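Local coordinates for protein FMN-dependent nitronate monooxygenase (Shewanella oneidensis, PDB 5LSM) that probably catalyses the FMN-dependent oxidation of propionate 3-nitronate by molecular oxygen to 3-oxopropanoate, a detoxifying reaction, at residues A[238-243]-A[341-346]. Numbering follows the deposited sequence.
Sequences GTAYLL and RSFVLS. With FMN (flavin mononucleotide), chain I.
Both aromatic side chains of the contact, Y241 (chi1 -73°) and F343 (chi1 -64°), carry CG beside the backbone N and anti to the carbonyl carbon; from this torsion F343 heads at the turn that bears Y241, while the Y241 ring comes near with its hydroxyl end. They meet at the C-terminal end of barrel strand 234-237 in the TIM-barrel fold, where the short 3-10 turn 239-241 faces the chain at the C-terminal side of helix 336-342. F343 turns its edge to the face of Y241 in an offset edge-to-face pair, with ring centroids 5.7 Å apart and planes at 81°. CE2 of F343 does the touching, 3.8 Å from CZ of Y241, while the Y241 hydroxyl lies near the plane of the F343 ring at its edge. The far end of F343 reaches the turn itself, CZ standing 4.2 Å from A240 CB. I15 of strand 15-17 touches both rings, and L28 and V32 of helix 26-35 also pack on Y241. The Y241 hydroxyl is hydrogen-bonded to OG1 of T340. Replacing Y241 by an alanine is likely to leave the F343 edge without its aromatic partner and T340 OG1 without this hydroxyl. Just before A240 the chain grips the FMN phosphate: G238 N donates to O1P at 2.7 Å, and T239 N to O3P at 3.1 Å. O3P also accepts a bond from the T239 hydroxyl, OG1 lying 2.6 Å from it.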
ATOM      1  N   GLY A 238       7.244  -8.793 -11.381  1.00 29.11           N
ATOM      2  CA  GLY A 238       6.870 -10.180 -11.090  1.00 34.02           C
ATOM      3  C   GLY A 238       5.548 -10.599 -11.717  1.00 31.28           C
ATOM      4  O   GLY A 238       5.522 -11.325 -12.710  1.00 36.92           O
ATOM      5  N   THR A 239       4.452 -10.124 -11.144  1.00 27.80           N
ATOM      6  CA  THR A 239       3.122 -10.568 -11.521  1.00 24.90           C
ATOM      7  C   THR A 239       2.831 -10.468 -13.032  1.00 24.33           C
ATOM      8  O   THR A 239       2.134 -11.313 -13.577  1.00 23.62           O
ATOM      9  CB  THR A 239       2.082  -9.777 -10.735  1.00 26.39           C
ATOM     10  OG1 THR A 239       2.257 -10.038  -9.340  1.00 28.84           O
ATOM     11  CG2 THR A 239       0.676 -10.153 -11.151  1.00 26.91           C
ATOM     12  N   ALA A 240       3.402  -9.474 -13.710  1.00 22.00           N
ATOM     13  CA  ALA A 240       3.054  -9.209 -15.105  1.00 21.42           C
ATOM     14  C   ALA A 240       3.727 -10.166 -16.100  1.00 22.47           C
ATOM     15  O   ALA A 240       3.316 -10.239 -17.250  1.00 24.13           O
ATOM     16  CB  ALA A 240       3.357  -7.762 -15.473  1.00 19.45           C
ATOM     17  N   TYR A 241       4.697 -10.953 -15.643  1.00 24.78           N
ATOM     18  CA  TYR A 241       5.220 -12.073 -16.452  1.00 28.01           C
ATOM     19  C   TYR A 241       4.441 -13.403 -16.336  1.00 27.91           C
ATOM     20  O   TYR A 241       4.758 -14.352 -17.043  1.00 26.80           O
ATOM     21  CB  TYR A 241       6.685 -12.343 -16.101  1.00 26.64           C
ATOM     22  CG  TYR A 241       7.644 -11.312 -16.619  1.00 25.38           C
ATOM     23  CD1 TYR A 241       7.967 -11.266 -17.961  1.00 24.74           C
ATOM     24  CD2 TYR A 241       8.263 -10.393 -15.753  1.00 26.66           C
ATOM     25  CE1 TYR A 241       8.873 -10.328 -18.445  1.00 26.67           C
ATOM     26  CE2 TYR A 241       9.212  -9.488 -16.218  1.00 24.96           C
ATOM     27  CZ  TYR A 241       9.505  -9.457 -17.573  1.00 25.53           C
ATOM     28  OH  TYR A 241      10.415  -8.556 -18.080  1.00 26.37           O
ATOM     29  N   LEU A 242       3.459 -13.489 -15.433  1.00 30.12           N
ATOM     30  CA  LEU A 242       2.927 -14.797 -15.005  1.00 32.00           C
ATOM     31  C   LEU A 242       2.066 -15.507 -16.052  1.00 30.60           C
ATOM     32  O   LEU A 242       1.739 -16.686 -15.888  1.00 29.90           O
ATOM     33  CB  LEU A 242       2.114 -14.664 -13.716  1.00 33.98           C
ATOM     34  CG  LEU A 242       2.905 -14.406 -12.436  1.00 36.90           C
ATOM     35  CD1 LEU A 242       1.943 -14.126 -11.286  1.00 35.61           C
ATOM     36  CD2 LEU A 242       3.838 -15.562 -12.106  1.00 34.71           C
ATOM     37  N   LEU A 243       1.681 -14.794 -17.106  1.00 29.41           N
ATOM     38  CA  LEU A 243       0.925 -15.404 -18.186  1.00 30.60           C
ATOM     39  C   LEU A 243       1.781 -15.631 -19.428  1.00 28.49           C
ATOM     40  O   LEU A 243       1.268 -16.119 -20.444  1.00 26.06           O
ATOM     41  CB  LEU A 243      -0.285 -14.532 -18.563  1.00 31.40           C
ATOM     42  CG  LEU A 243      -1.431 -14.432 -17.557  1.00 31.16           C
ATOM     43  CD1 LEU A 243      -2.608 -13.703 -18.189  1.00 33.01           C
ATOM     44  CD2 LEU A 243      -1.854 -15.800 -17.078  1.00 33.68           C
ATOM     45  N   ARG A 341      10.237  -5.583 -23.574  1.00 30.50           N
ATOM     46  CA  ARG A 341      10.291  -4.367 -24.383  1.00 31.28           C
ATOM     47  C   ARG A 341       9.064  -3.444 -24.248  1.00 31.64           C
ATOM     48  O   ARG A 341       9.212  -2.237 -24.374  1.00 34.70           O
ATOM     49  CB  ARG A 341      10.490  -4.722 -25.861  1.00 36.39           C
ATOM     50  CG  ARG A 341      11.823  -5.370 -26.191  1.00 34.05           C
ATOM     51  CD  ARG A 341      11.843  -5.964 -27.602  1.00 35.78           C
ATOM     52  NE  ARG A 341      12.850  -7.020 -27.654  1.00 41.83           N
ATOM     53  CZ  ARG A 341      12.616  -8.312 -27.866  1.00 38.66           C
ATOM     54  NH1 ARG A 341      11.426  -8.753 -28.263  1.00 33.33           N
ATOM     55  NH2 ARG A 341      13.620  -9.169 -27.743  1.00 47.31           N
ATOM     56  N   SER A 342       7.861  -3.999 -24.059  1.00 29.18           N
ATOM     57  CA  SER A 342       6.684  -3.182 -23.620  1.00 30.59           C
ATOM     58  C   SER A 342       7.115  -2.126 -22.588  1.00 30.94           C
ATOM     59  O   SER A 342       6.690  -0.967 -22.649  1.00 26.62           O
ATOM     60  CB  SER A 342       5.565  -4.048 -22.978  1.00 21.04           C
ATOM     61  N   PHE A 343       7.906  -2.567 -21.607  1.00 33.16           N
ATOM     62  CA  PHE A 343       8.050  -1.861 -20.337  1.00 32.19           C
ATOM     63  C   PHE A 343       8.926  -0.623 -20.438  1.00 33.80           C
ATOM     64  O   PHE A 343       8.950   0.178 -19.509  1.00 33.44           O
ATOM     65  CB  PHE A 343       8.652  -2.794 -19.273  1.00 31.79           C
ATOM     66  CG  PHE A 343       7.785  -3.970 -18.914  1.00 28.48           C
ATOM     67  CD1 PHE A 343       6.402  -3.902 -19.001  1.00 30.33           C
ATOM     68  CD2 PHE A 343       8.356  -5.114 -18.407  1.00 26.49           C
ATOM     69  CE1 PHE A 343       5.615  -4.982 -18.648  1.00 28.79           C
ATOM     70  CE2 PHE A 343       7.571  -6.174 -17.999  1.00 29.51           C
ATOM     71  CZ  PHE A 343       6.198  -6.114 -18.130  1.00 27.13           C
ATOM     72  N   VAL A 344       9.711  -0.507 -21.511  1.00 35.13           N
ATOM     73  CA  VAL A 344      10.730   0.546 -21.596  1.00 35.80           C
ATOM     74  C   VAL A 344      10.435   1.630 -22.636  1.00 37.05           C
ATOM     75  O   VAL A 344      11.212   2.552 -22.797  1.00 45.80           O
ATOM     76  CB  VAL A 344      12.121  -0.053 -21.844  1.00 38.02           C
ATOM     77  CG1 VAL A 344      12.433  -1.098 -20.792  1.00 38.22           C
ATOM     78  CG2 VAL A 344      12.211  -0.671 -23.224  1.00 43.50           C
ATOM     79  N   LEU A 345       9.272   1.561 -23.273  1.00 43.65           N
ATOM     80  CA  LEU A 345       8.841   2.568 -24.257  1.00 44.57           C
ATOM     81  C   LEU A 345       8.803   4.016 -23.748  1.00 46.52           C
ATOM     82  O   LEU A 345       9.043   4.945 -24.520  1.00 50.93           O
ATOM     83  CB  LEU A 345       7.457   2.215 -24.787  1.00 42.07           C
ATOM     84  CG  LEU A 345       7.324   1.204 -25.920  1.00 44.74           C
ATOM     85  CD1 LEU A 345       8.643   0.579 -26.330  1.00 50.16           C
ATOM     86  CD2 LEU A 345       6.312   0.132 -25.551  1.00 47.28           C
ATOM     87  N   SER A 346       8.433   4.210 -22.486  1.00 47.75           N
ATOM     88  CA  SER A 346       8.241   5.561 -21.935  1.00 52.47           C
ATOM     89  C   SER A 346       9.518   6.176 -21.338  1.00 50.32           C
ATOM     90  O   SER A 346       9.464   7.269 -20.779  1.00 52.33           O
ATOM     91  CB  SER A 346       7.135   5.565 -20.865  1.00 54.24           C
ATOM     92  OG  SER A 346       5.845   5.414 -21.439  1.00 55.57           O
TER
HETATM   93  N1  FMN I 401      10.963 -12.938  -4.392  1.00 45.96           N
HETATM   94  C2  FMN I 401      12.073 -13.658  -4.061  1.00 44.75           C
HETATM   95  O2  FMN I 401      13.056 -13.069  -3.545  1.00 50.31           O
HETATM   96  N3  FMN I 401      12.147 -14.992  -4.244  1.00 46.11           N
HETATM   97  C4  FMN I 401      11.132 -15.689  -4.777  1.00 43.67           C
HETATM   98  O4  FMN I 401      11.195 -16.921  -4.936  1.00 35.35           O
HETATM   99  C4A FMN I 401       9.898 -14.968  -5.146  1.00 44.97           C
HETATM  100  N5  FMN I 401       8.874 -15.615  -5.706  1.00 48.31           N
HETATM  101  C5A FMN I 401       7.772 -14.963  -6.114  1.00 50.46           C
HETATM  102  C6  FMN I 401       6.760 -15.709  -6.713  1.00 49.69           C
HETATM  103  C7  FMN I 401       5.610 -15.097  -7.166  1.00 45.30           C
HETATM  104  C7M FMN I 401       4.535 -15.956  -7.780  1.00 43.61           C
HETATM  105  C8  FMN I 401       5.454 -13.622  -7.003  1.00 41.56           C
HETATM  106  C8M FMN I 401       4.186 -12.953  -7.487  1.00 42.69           C
HETATM  107  C9  FMN I 401       6.467 -12.866  -6.396  1.00 40.78           C
HETATM  108  C9A FMN I 401       7.641 -13.486  -5.934  1.00 45.83           C
HETATM  109  N10 FMN I 401       8.736 -12.776  -5.348  1.00 47.05           N
HETATM  110  C10 FMN I 401       9.866 -13.513  -4.934  1.00 42.72           C
HETATM  111  C1' FMN I 401       8.699 -11.324  -5.095  1.00 46.15           C
HETATM  112  C2' FMN I 401       9.192 -10.532  -6.294  1.00 45.52           C
HETATM  113  O2' FMN I 401      10.632 -10.542  -6.299  1.00 46.76           O
HETATM  114  C3' FMN I 401       8.680  -9.085  -6.250  1.00 40.25           C
HETATM  115  O3' FMN I 401       8.879  -8.544  -4.939  1.00 37.97           O
HETATM  116  C4' FMN I 401       7.192  -8.938  -6.573  1.00 37.41           C
HETATM  117  O4' FMN I 401       6.734  -9.855  -7.573  1.00 31.76           O
HETATM  118  C5' FMN I 401       6.946  -7.504  -7.015  1.00 34.79           C
HETATM  119  O5' FMN I 401       5.554  -7.231  -7.154  1.00 32.72           O
HETATM  120  P   FMN I 401       4.700  -7.574  -8.474  1.00 26.93           P
HETATM  121  O1P FMN I 401       5.615  -7.412  -9.667  1.00 28.13           O
HETATM  122  O2P FMN I 401       3.588  -6.559  -8.416  1.00 26.88           O
HETATM  123  O3P FMN I 401       4.287  -8.979  -8.216  1.00 27.63           O